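Side-chain contacts in nucleoporin nup120 (Schizosaccharomyces pombe, PDB 4GQ2), which serves as a structural component of the nuclear pore complex, whose nucleoporins can also act as docking partners for nuclear transport factors: residues K559-L564 / E573-L578; M2-H7 / F552-L557; S583-M588 / S692-I697. All blocks are in the same frame, centred on the assembly; numbering follows the deposited sequence.

How the contacts relate
From the N terminus, strand 3-11 sits in a propeller sheet, and contact 2 brings its start to residues 552-557 after an excursion of 544 residues. Contact 1 opens directly afterwards: helix 557-561 is folded back on helix 571-585 across a nine-residue connection. That second helix also runs into contact 3, which ends 103 mostly helical residues later on helix 672-703. The three closures follow one another in series, none nesting within or crossing another. Phe552 touches Tyr575, Leu578 and Leu560, joining contacts 2 and 1, while Leu578 packs on Phe696 between contacts 1 and 3. Together they lead from the propeller into the helical part.

Contact 1: residues K559-L564 / E573-L578; sequences KLISSL and EGYQIL
Tyr575 presents a ring edge to the carbonyl of Leu560, near the end of helix 557-561. Leu560 O lies near the ring plane, 3.3 Å from Tyr575 CE2, and Leu560 C borders the same edge. The Leu560 side chain adds to this through its root, with CB 4.0 Å from Tyr575 CD2. Ile561 runs alongside in the opposite sense, and its terminal CD1 reaches back to Tyr575 CB at 3.9 Å. Placing CG1 beside the backbone N (chi1 -63°) and bending again at chi2 brings that methyl to the base of the aromatic side chain. The pairing is that of a short helix folded back by a brief connection on the longer helix 571-585, with one aromatic residue filling the join at the protein surface. Phe552 meets the Tyr575 ring edge-to-face, and Arg656 forms a weak hydrogen bond with its hydroxyl. Beyond the short helix, Ser563 OG donates to Leu560 O at 3.0 Å, nearly along the C=O axis, so the carbonyl bordering the tyrosine edge is also held by a hydroxyl. The same OG comes obliquely to the ring, 3.9 Å from Tyr575 OH.

Contact 2: residues M2-H7 / F552-L557; sequences MNELKH and FDEEPL
Lys6 and Glu554 form the centre of a three-residue salt-bridge network completed by Glu4, between the first strand of the chain and the loop that follows helix 548-553. Strand 3-11 pairs by its backbone with strands 390-395 and 539-544, consistent with the joining of distant chain parts in one sheet that closes many beta-propellers; the network extends from that sheet to the helical side. The CB of Lys6 starts toward the 552-557 segment; the chain bends at chi2 before CD and runs on extended to CE. CE is the first atom to meet the glutamate, 3.3 Å from Glu554 OE2. A bend at the last torsion (chi4 -61°) then swings the ammonium group onto the carboxylate, where Lys6 NZ donates to Glu554 OE2 at 2.6 Å. It arrives on the syn side, 18° out of the carboxylate plane. NZ also makes a weak hydrogen bond of 3.3 Å to OE2 of Glu4, two residues earlier on the same strand. The two carboxylates come from opposite directions with planes 34° apart, and Glu4 OE2 lies 3.3 Å from Glu554 OE2, a like-charge approach that the shared lysine probably offsets. With an alanine in place of Glu554, the Lys6 ammonium group would probably lose its stronger partner, keep the weak bond to Glu4 and be freer to turn, and the strand would lose its ionic tie to the loop. The second carboxylate oxygen is also close to the lysine, Glu554 OE1 standing 3.1 Å from Lys6 NZ.

Contact 3: residues S583-M588 / S692-I697; sequences SLHSCM and SIEGFI
A buried His-carboxylate hydrogen bond joins His585, the last residue of helix 571-585, to Glu694 of helix 672-703. Imidazole NE2 donates to Glu694 OE1 at 2.8 Å with an almost straight N-H...O angle of 175°. The oxygen lies in the ring plane and accepts through its anti lone pair, the one facing away from OE2. Although the two side chains cross obliquely, ring and carboxylate are nearly coplanar, their planes 12° apart. With CG anti to the backbone N (chi1 -158°), His585 sends its ring across to the other helix edge first. Along that edge CD2 also meets the aliphatic root of the glutamate, 3.5 Å from Glu694 CB, and the backbone beyond it, 3.7 Å from Gly695 N. The straight bond, the edge contacts and the ring of Phe698 probably restrict the rotation of the imidazole.

The backbones come close at Gly695, whose CA is 5.1 Å from His585 CA; the lack of a side chain there probably eases the approach. The far oxygen of the carboxylate is held too, Glu694 OE2 forming a salt bridge with Arg597 and accepting a hydrogen bond from Trp729. With both oxygens engaged, the buried carboxylate is likely to remain ionised and to polarise the imidazole. After His585 the chain leaves the helix in a type I turn closed by Met588 N to His585 O, 3.1 Å. Together with the Arg597 salt bridge, the buried His-carboxylate hydrogen bond makes a polar link between helices 571-585 and 672-703 in the alpha-helical part of this nucleoporin.

Contact 1: residues K559-L564 / E573-L578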
loop_
_atom_site.group_PDB
_atom_site.type_symbol
_atom_site.label_atom_id
_atom_site.label_comp_id
_atom_site.label_asym_id
_atom_site.label_seq_id
_atom_site.Cartn_x
_atom_site.Cartn_y
_atom_site.Cartn_z
ATOM N N LYS A 559 -0.327 4.940 34.191
ATOM C CA LYS A 559 0.218 3.595 33.985
ATOM C C LYS A 559 1.643 3.620 33.415
ATOM O O LYS A 559 2.476 2.781 33.777
ATOM C CB LYS A 559 -0.719 2.753 33.108
ATOM C CG LYS A 559 -0.321 1.286 32.971
ATOM C CD LYS A 559 -1.519 0.371 32.734
ATOM C CE LYS A 559 -2.076 0.468 31.316
ATOM N NZ LYS A 559 -1.164 -0.098 30.283
ATOM N N LEU A 560 1.920 4.583 32.536
ATOM C CA LEU A 560 3.277 4.779 32.020
ATOM C C LEU A 560 4.265 5.101 33.139
ATOM O O LEU A 560 5.346 4.521 33.198
ATOM C CB LEU A 560 3.311 5.865 30.942
ATOM C CG LEU A 560 3.013 5.416 29.514
ATOM C CD1 LEU A 560 2.619 6.608 28.655
ATOM C CD2 LEU A 560 4.203 4.680 28.916
ATOM N N ILE A 561 3.876 6.014 34.027
ATOM C CA ILE A 561 4.703 6.415 35.171
ATOM C C ILE A 561 5.028 5.230 36.091
ATOM O O ILE A 561 6.159 5.095 36.565
ATOM C CB ILE A 561 4.030 7.557 35.981
ATOM C CG1 ILE A 561 3.862 8.830 35.130
ATOM C CG2 ILE A 561 4.782 7.845 37.281
ATOM C CD1 ILE A 561 5.141 9.440 34.592
ATOM N N SER A 562 4.038 4.365 36.313
ATOM C CA SER A 562 4.168 3.241 37.246
ATOM C C SER A 562 5.173 2.156 36.827
ATOM O O SER A 562 5.287 1.128 37.496
ATOM C CB SER A 562 2.795 2.625 37.539
ATOM O OG SER A 562 2.215 2.089 36.363
ATOM N N SER A 563 5.893 2.384 35.728
ATOM C CA SER A 563 7.037 1.548 35.366
ATOM C C SER A 563 8.213 1.913 36.274
ATOM O O SER A 563 8.719 3.039 36.240
ATOM C CB SER A 563 7.402 1.698 33.883
ATOM O OG SER A 563 7.894 2.995 33.593
ATOM N N LEU A 564 8.628 0.935 37.074
ATOM C CA LEU A 564 9.523 1.115 38.228
ATOM C C LEU A 564 10.860 1.820 37.942
ATOM O O LEU A 564 11.393 1.719 36.839
ATOM C CB LEU A 564 9.785 -0.248 38.891
ATOM C CG LEU A 564 8.584 -1.143 39.220
ATOM C CD1 LEU A 564 8.349 -2.174 38.122
ATOM C CD2 LEU A 564 8.791 -1.828 40.560
ATOM N N GLU A 573 9.834 13.187 34.038
ATOM C CA GLU A 573 9.589 14.456 33.362
ATOM C C GLU A 573 9.512 14.331 31.844
ATOM O O GLU A 573 8.722 15.026 31.207
ATOM C CB GLU A 573 10.639 15.486 33.759
ATOM C CG GLU A 573 10.453 16.015 35.168
ATOM C CD GLU A 573 11.282 17.251 35.450
ATOM O OE1 GLU A 573 11.828 17.855 34.498
ATOM O OE2 GLU A 573 11.377 17.618 36.638
ATOM N N GLY A 574 10.337 13.451 31.277
ATOM C CA GLY A 574 10.301 13.150 29.847
ATOM C C GLY A 574 8.963 12.562 29.438
ATOM O O GLY A 574 8.368 12.976 28.434
ATOM N N TYR A 575 8.491 11.599 30.226
ATOM C CA TYR A 575 7.169 11.005 30.037
ATOM C C TYR A 575 6.082 12.076 30.017
ATOM O O TYR A 575 5.219 12.079 29.133
ATOM C CB TYR A 575 6.883 9.997 31.148
ATOM C CG TYR A 575 7.463 8.621 30.918
ATOM C CD1 TYR A 575 8.614 8.441 30.151
ATOM C CD2 TYR A 575 6.871 7.496 31.489
ATOM C CE1 TYR A 575 9.149 7.181 29.950
ATOM C CE2 TYR A 575 7.399 6.231 31.290
ATOM C CZ TYR A 575 8.536 6.079 30.520
ATOM O OH TYR A 575 9.060 4.824 30.319
ATOM N N GLN A 576 6.143 12.986 30.989
ATOM C CA GLN A 576 5.175 14.075 31.103
ATOM C C GLN A 576 5.099 14.937 29.846
ATOM O O GLN A 576 4.000 15.284 29.405
ATOM C CB GLN A 576 5.479 14.935 32.324
ATOM C CG GLN A 576 5.250 14.204 33.638
ATOM C CD GLN A 576 5.609 15.027 34.863
ATOM O OE1 GLN A 576 6.423 15.955 34.805
ATOM N NE2 GLN A 576 4.999 14.686 35.987
ATOM N N ILE A 577 6.260 15.266 29.276
ATOM C CA ILE A 577 6.332 16.060 28.048
ATOM C C ILE A 577 5.795 15.273 26.847
ATOM O O ILE A 577 5.116 15.840 25.980
ATOM C CB ILE A 577 7.765 16.549 27.743
ATOM C CG1 ILE A 577 8.393 17.211 28.975
ATOM C CG2 ILE A 577 7.755 17.530 26.574
ATOM C CD1 ILE A 577 9.910 17.226 28.975
ATOM N N LEU A 578 6.094 13.974 26.795
ATOM C CA LEU A 578 5.556 13.118 25.738
ATOM C C LEU A 578 4.025 13.187 25.736
ATOM O O LEU A 578 3.410 13.363 24.680
ATOM C CB LEU A 578 6.059 11.670 25.869
ATOM C CG LEU A 578 5.578 10.541 24.930
ATOM C CD1 LEU A 578 4.275 9.926 25.435
ATOM C CD2 LEU A 578 5.453 10.958 23.461
#

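Contact 2: residues M2-H7 / F552-L557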
loop_
_atom_site.group_PDB
_atom_site.type_symbol
_atom_site.label_atom_id
_atom_site.label_comp_id
_atom_site.label_asym_id
_atom_site.label_seq_id
_atom_site.Cartn_x
_atom_site.Cartn_y
_atom_site.Cartn_z
ATOM N N MET A 2 1.765 -6.141 35.079
ATOM C CA MET A 2 1.500 -7.247 34.159
ATOM C C MET A 2 1.777 -6.837 32.715
ATOM O O MET A 2 1.034 -6.040 32.137
ATOM C CB MET A 2 0.059 -7.749 34.305
ATOM C CG MET A 2 -0.135 -8.799 35.388
ATOM S SD MET A 2 -1.732 -9.636 35.289
ATOM C CE MET A 2 -1.483 -10.709 33.875
ATOM N N ASN A 3 2.847 -7.391 32.144
ATOM C CA ASN A 3 3.236 -7.123 30.753
ATOM C C ASN A 3 2.121 -7.383 29.737
ATOM O O ASN A 3 1.277 -8.263 29.934
ATOM C CB ASN A 3 4.485 -7.929 30.375
ATOM C CG ASN A 3 5.780 -7.209 30.720
ATOM O OD1 ASN A 3 5.777 -6.134 31.331
ATOM N ND2 ASN A 3 6.903 -7.803 30.322
ATOM N N GLU A 4 2.121 -6.606 28.658
ATOM C CA GLU A 4 1.132 -6.769 27.602
ATOM C C GLU A 4 1.677 -7.615 26.454
ATOM O O GLU A 4 2.845 -7.500 26.087
ATOM C CB GLU A 4 0.657 -5.411 27.089
ATOM C CG GLU A 4 -0.670 -5.468 26.343
ATOM C CD GLU A 4 -1.058 -4.138 25.720
ATOM O OE1 GLU A 4 -0.831 -3.085 26.353
ATOM O OE2 GLU A 4 -1.601 -4.149 24.596
ATOM N N LEU A 5 0.823 -8.477 25.911
ATOM C CA LEU A 5 1.138 -9.248 24.715
ATOM C C LEU A 5 0.393 -8.678 23.512
ATOM O O LEU A 5 -0.788 -8.357 23.601
ATOM C CB LEU A 5 0.751 -10.715 24.896
ATOM C CG LEU A 5 1.342 -11.505 26.061
ATOM C CD1 LEU A 5 0.665 -12.865 26.115
ATOM C CD2 LEU A 5 2.857 -11.644 25.955
ATOM N N LYS A 6 1.095 -8.550 22.393
ATOM C CA LYS A 6 0.472 -8.142 21.144
ATOM C C LYS A 6 0.651 -9.227 20.110
ATOM O O LYS A 6 1.470 -10.135 20.281
ATOM C CB LYS A 6 1.061 -6.822 20.645
ATOM C CG LYS A 6 0.352 -5.613 21.217
ATOM C CD LYS A 6 1.307 -4.451 21.392
ATOM C CE LYS A 6 0.726 -3.393 22.314
ATOM N NZ LYS A 6 -0.545 -2.830 21.782
ATOM N N HIS A 7 -0.120 -9.144 19.038
ATOM C CA HIS A 7 0.036 -10.105 17.963
ATOM C C HIS A 7 0.150 -9.467 16.612
ATOM O O HIS A 7 -0.265 -8.326 16.408
ATOM C CB HIS A 7 -1.051 -11.186 18.027
ATOM C CG HIS A 7 -2.460 -10.682 17.801
ATOM N ND1 HIS A 7 -2.811 -9.392 17.948
ATOM C CD2 HIS A 7 -3.625 -11.369 17.463
ATOM C CE1 HIS A 7 -4.126 -9.253 17.689
ATOM N NE2 HIS A 7 -4.622 -10.464 17.394
ATOM N N PHE A 552 3.936 3.910 24.538
ATOM C CA PHE A 552 3.773 5.366 24.575
ATOM C C PHE A 552 2.589 5.886 23.760
ATOM O O PHE A 552 2.163 7.025 23.944
ATOM C CB PHE A 552 5.063 6.066 24.142
ATOM C CG PHE A 552 6.127 6.069 25.198
ATOM C CD1 PHE A 552 7.047 5.034 25.277
ATOM C CD2 PHE A 552 6.204 7.102 26.122
ATOM C CE1 PHE A 552 8.027 5.030 26.251
ATOM C CE2 PHE A 552 7.183 7.106 27.100
ATOM C CZ PHE A 552 8.096 6.066 27.162
ATOM N N ASP A 553 2.067 5.057 22.858
ATOM C CA ASP A 553 0.921 5.434 22.033
ATOM C C ASP A 553 -0.382 5.230 22.800
ATOM O O ASP A 553 -1.165 6.166 22.955
ATOM C CB ASP A 553 0.903 4.626 20.733
ATOM C CG ASP A 553 0.001 5.235 19.672
ATOM O OD1 ASP A 553 0.335 6.327 19.163
ATOM O OD2 ASP A 553 -1.028 4.606 19.329
ATOM N N GLU A 554 -0.603 4.006 23.278
ATOM C CA GLU A 554 -1.818 3.670 24.020
ATOM C C GLU A 554 -1.742 4.111 25.483
ATOM O O GLU A 554 -0.723 3.917 26.154
ATOM C CB GLU A 554 -2.166 2.180 23.886
ATOM C CG GLU A 554 -0.986 1.230 24.008
ATOM C CD GLU A 554 -1.078 0.054 23.051
ATOM O OE1 GLU A 554 -0.918 0.254 21.822
ATOM O OE2 GLU A 554 -1.296 -1.078 23.533
ATOM N N GLU A 555 -2.845 4.696 25.951
ATOM C CA GLU A 555 -2.945 5.399 27.243
ATOM C C GLU A 555 -2.608 4.531 28.478
ATOM O O GLU A 555 -2.336 3.336 28.339
ATOM C CB GLU A 555 -4.363 5.990 27.389
ATOM C CG GLU A 555 -4.971 6.571 26.114
ATOM C CD GLU A 555 -4.390 7.918 25.715
ATOM O OE1 GLU A 555 -4.190 8.780 26.599
ATOM O OE2 GLU A 555 -4.147 8.124 24.506
ATOM N N PRO A 556 -2.598 5.130 29.691
ATOM C CA PRO A 556 -2.599 6.542 30.085
ATOM C C PRO A 556 -1.297 6.942 30.780
ATOM O O PRO A 556 -0.458 6.075 31.063
ATOM C CB PRO A 556 -3.756 6.610 31.082
ATOM C CG PRO A 556 -3.834 5.233 31.676
ATOM C CD PRO A 556 -3.029 4.286 30.819
ATOM N N LEU A 557 -1.135 8.234 31.067
ATOM C CA LEU A 557 0.106 8.736 31.670
ATOM C C LEU A 557 0.432 8.029 32.994
ATOM O O LEU A 557 1.581 7.635 33.220
ATOM C CB LEU A 557 0.053 10.254 31.876
ATOM C CG LEU A 557 1.295 11.118 31.585
ATOM C CD1 LEU A 557 1.161 12.470 32.273
ATOM C CD2 LEU A 557 2.640 10.482 31.938
#

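Contact 3: residues S583-M588 / S692-I697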
loop_
_atom_site.group_PDB
_atom_site.type_symbol
_atom_site.label_atom_id
_atom_site.label_comp_id
_atom_site.label_asym_id
_atom_site.label_seq_id
_atom_site.Cartn_x
_atom_site.Cartn_y
_atom_site.Cartn_z
ATOM N N SER A 583 -1.292 14.803 23.581
ATOM C CA SER A 583 -2.555 15.498 23.759
ATOM C C SER A 583 -2.711 16.675 22.810
ATOM O O SER A 583 -3.827 17.017 22.427
ATOM C CB SER A 583 -2.758 15.917 25.218
ATOM O OG SER A 583 -1.768 16.827 25.627
ATOM N N LEU A 584 -1.592 17.277 22.419
ATOM C CA LEU A 584 -1.596 18.304 21.373
ATOM C C LEU A 584 -1.969 17.694 20.023
ATOM O O LEU A 584 -2.815 18.234 19.303
ATOM C CB LEU A 584 -0.234 18.989 21.283
ATOM C CG LEU A 584 -0.016 20.160 20.322
ATOM C CD1 LEU A 584 -1.054 21.247 20.518
ATOM C CD2 LEU A 584 1.376 20.734 20.549
ATOM N N HIS A 585 -1.345 16.563 19.688
ATOM C CA HIS A 585 -1.700 15.838 18.464
ATOM C C HIS A 585 -3.183 15.585 18.382
ATOM O O HIS A 585 -3.801 15.782 17.329
ATOM C CB HIS A 585 -0.939 14.526 18.362
ATOM C CG HIS A 585 -0.837 14.000 16.955
ATOM N ND1 HIS A 585 -1.873 13.415 16.322
ATOM C CD2 HIS A 585 0.223 14.006 16.052
ATOM C CE1 HIS A 585 -1.495 13.056 15.082
ATOM N NE2 HIS A 585 -0.214 13.421 14.916
ATOM N N SER A 586 -3.774 15.195 19.508
ATOM C CA SER A 586 -5.187 14.813 19.548
ATOM C C SER A 586 -6.154 15.993 19.409
ATOM O O SER A 586 -7.367 15.800 19.392
ATOM C CB SER A 586 -5.481 14.042 20.833
ATOM O OG SER A 586 -5.568 14.937 21.928
ATOM N N CYS A 587 -5.619 17.209 19.322
ATOM C CA CYS A 587 -6.423 18.401 19.020
ATOM C C CYS A 587 -6.785 18.510 17.535
ATOM O O CYS A 587 -7.641 19.314 17.154
ATOM C CB CYS A 587 -5.675 19.669 19.440
ATOM S SG CYS A 587 -5.375 19.810 21.214
ATOM N N MET A 588 -6.121 17.703 16.709
ATOM C CA MET A 588 -6.251 17.770 15.261
ATOM C C MET A 588 -7.211 16.711 14.745
ATOM O O MET A 588 -7.077 15.533 15.086
ATOM C CB MET A 588 -4.886 17.564 14.587
ATOM C CG MET A 588 -3.737 18.332 15.206
ATOM S SD MET A 588 -4.019 20.109 15.293
ATOM C CE MET A 588 -2.529 20.609 16.154
ATOM N N SER A 692 3.778 10.007 16.890
ATOM C CA SER A 692 4.676 10.430 17.958
ATOM C C SER A 692 5.560 11.605 17.519
ATOM O O SER A 692 5.615 12.638 18.193
ATOM C CB SER A 692 5.528 9.247 18.434
ATOM O OG SER A 692 6.669 9.680 19.155
ATOM N N ILE A 693 6.249 11.431 16.393
ATOM C CA ILE A 693 7.126 12.456 15.828
ATOM C C ILE A 693 6.370 13.754 15.566
ATOM O O ILE A 693 6.863 14.844 15.872
ATOM C CB ILE A 693 7.759 11.963 14.507
ATOM C CG1 ILE A 693 8.761 10.842 14.788
ATOM C CG2 ILE A 693 8.423 13.117 13.762
ATOM C CD1 ILE A 693 8.957 9.882 13.628
ATOM N N GLU A 694 5.167 13.630 15.006
ATOM C CA GLU A 694 4.329 14.791 14.743
ATOM C C GLU A 694 4.017 15.564 16.021
ATOM O O GLU A 694 4.102 16.800 16.045
ATOM C CB GLU A 694 3.047 14.381 14.008
ATOM C CG GLU A 694 3.273 14.098 12.527
ATOM C CD GLU A 694 2.170 13.275 11.887
ATOM O OE1 GLU A 694 1.193 12.932 12.585
ATOM O OE2 GLU A 694 2.283 12.975 10.676
ATOM N N GLY A 695 3.659 14.843 17.082
ATOM C CA GLY A 695 3.367 15.477 18.364
ATOM C C GLY A 695 4.510 16.376 18.823
ATOM O O GLY A 695 4.278 17.493 19.283
ATOM N N PHE A 696 5.742 15.886 18.676
ATOM C CA PHE A 696 6.939 16.631 19.069
ATOM C C PHE A 696 7.153 17.854 18.178
ATOM O O PHE A 696 7.383 18.961 18.679
ATOM C CB PHE A 696 8.180 15.727 19.067
ATOM C CG PHE A 696 8.198 14.707 20.174
ATOM C CD1 PHE A 696 8.098 15.096 21.506
ATOM C CD2 PHE A 696 8.335 13.355 19.887
ATOM C CE1 PHE A 696 8.116 14.154 22.523
ATOM C CE2 PHE A 696 8.355 12.405 20.902
ATOM C CZ PHE A 696 8.247 12.806 22.221
ATOM N N ILE A 697 7.066 17.648 16.865
ATOM C CA ILE A 697 7.083 18.753 15.903
ATOM C C ILE A 697 6.039 19.804 16.274
ATOM O O ILE A 697 6.353 20.994 16.303
ATOM C CB ILE A 697 6.882 18.275 14.439
ATOM C CG1 ILE A 697 8.090 17.454 13.974
ATOM C CG2 ILE A 697 6.662 19.460 13.504
ATOM C CD1 ILE A 697 7.888 16.715 12.663
#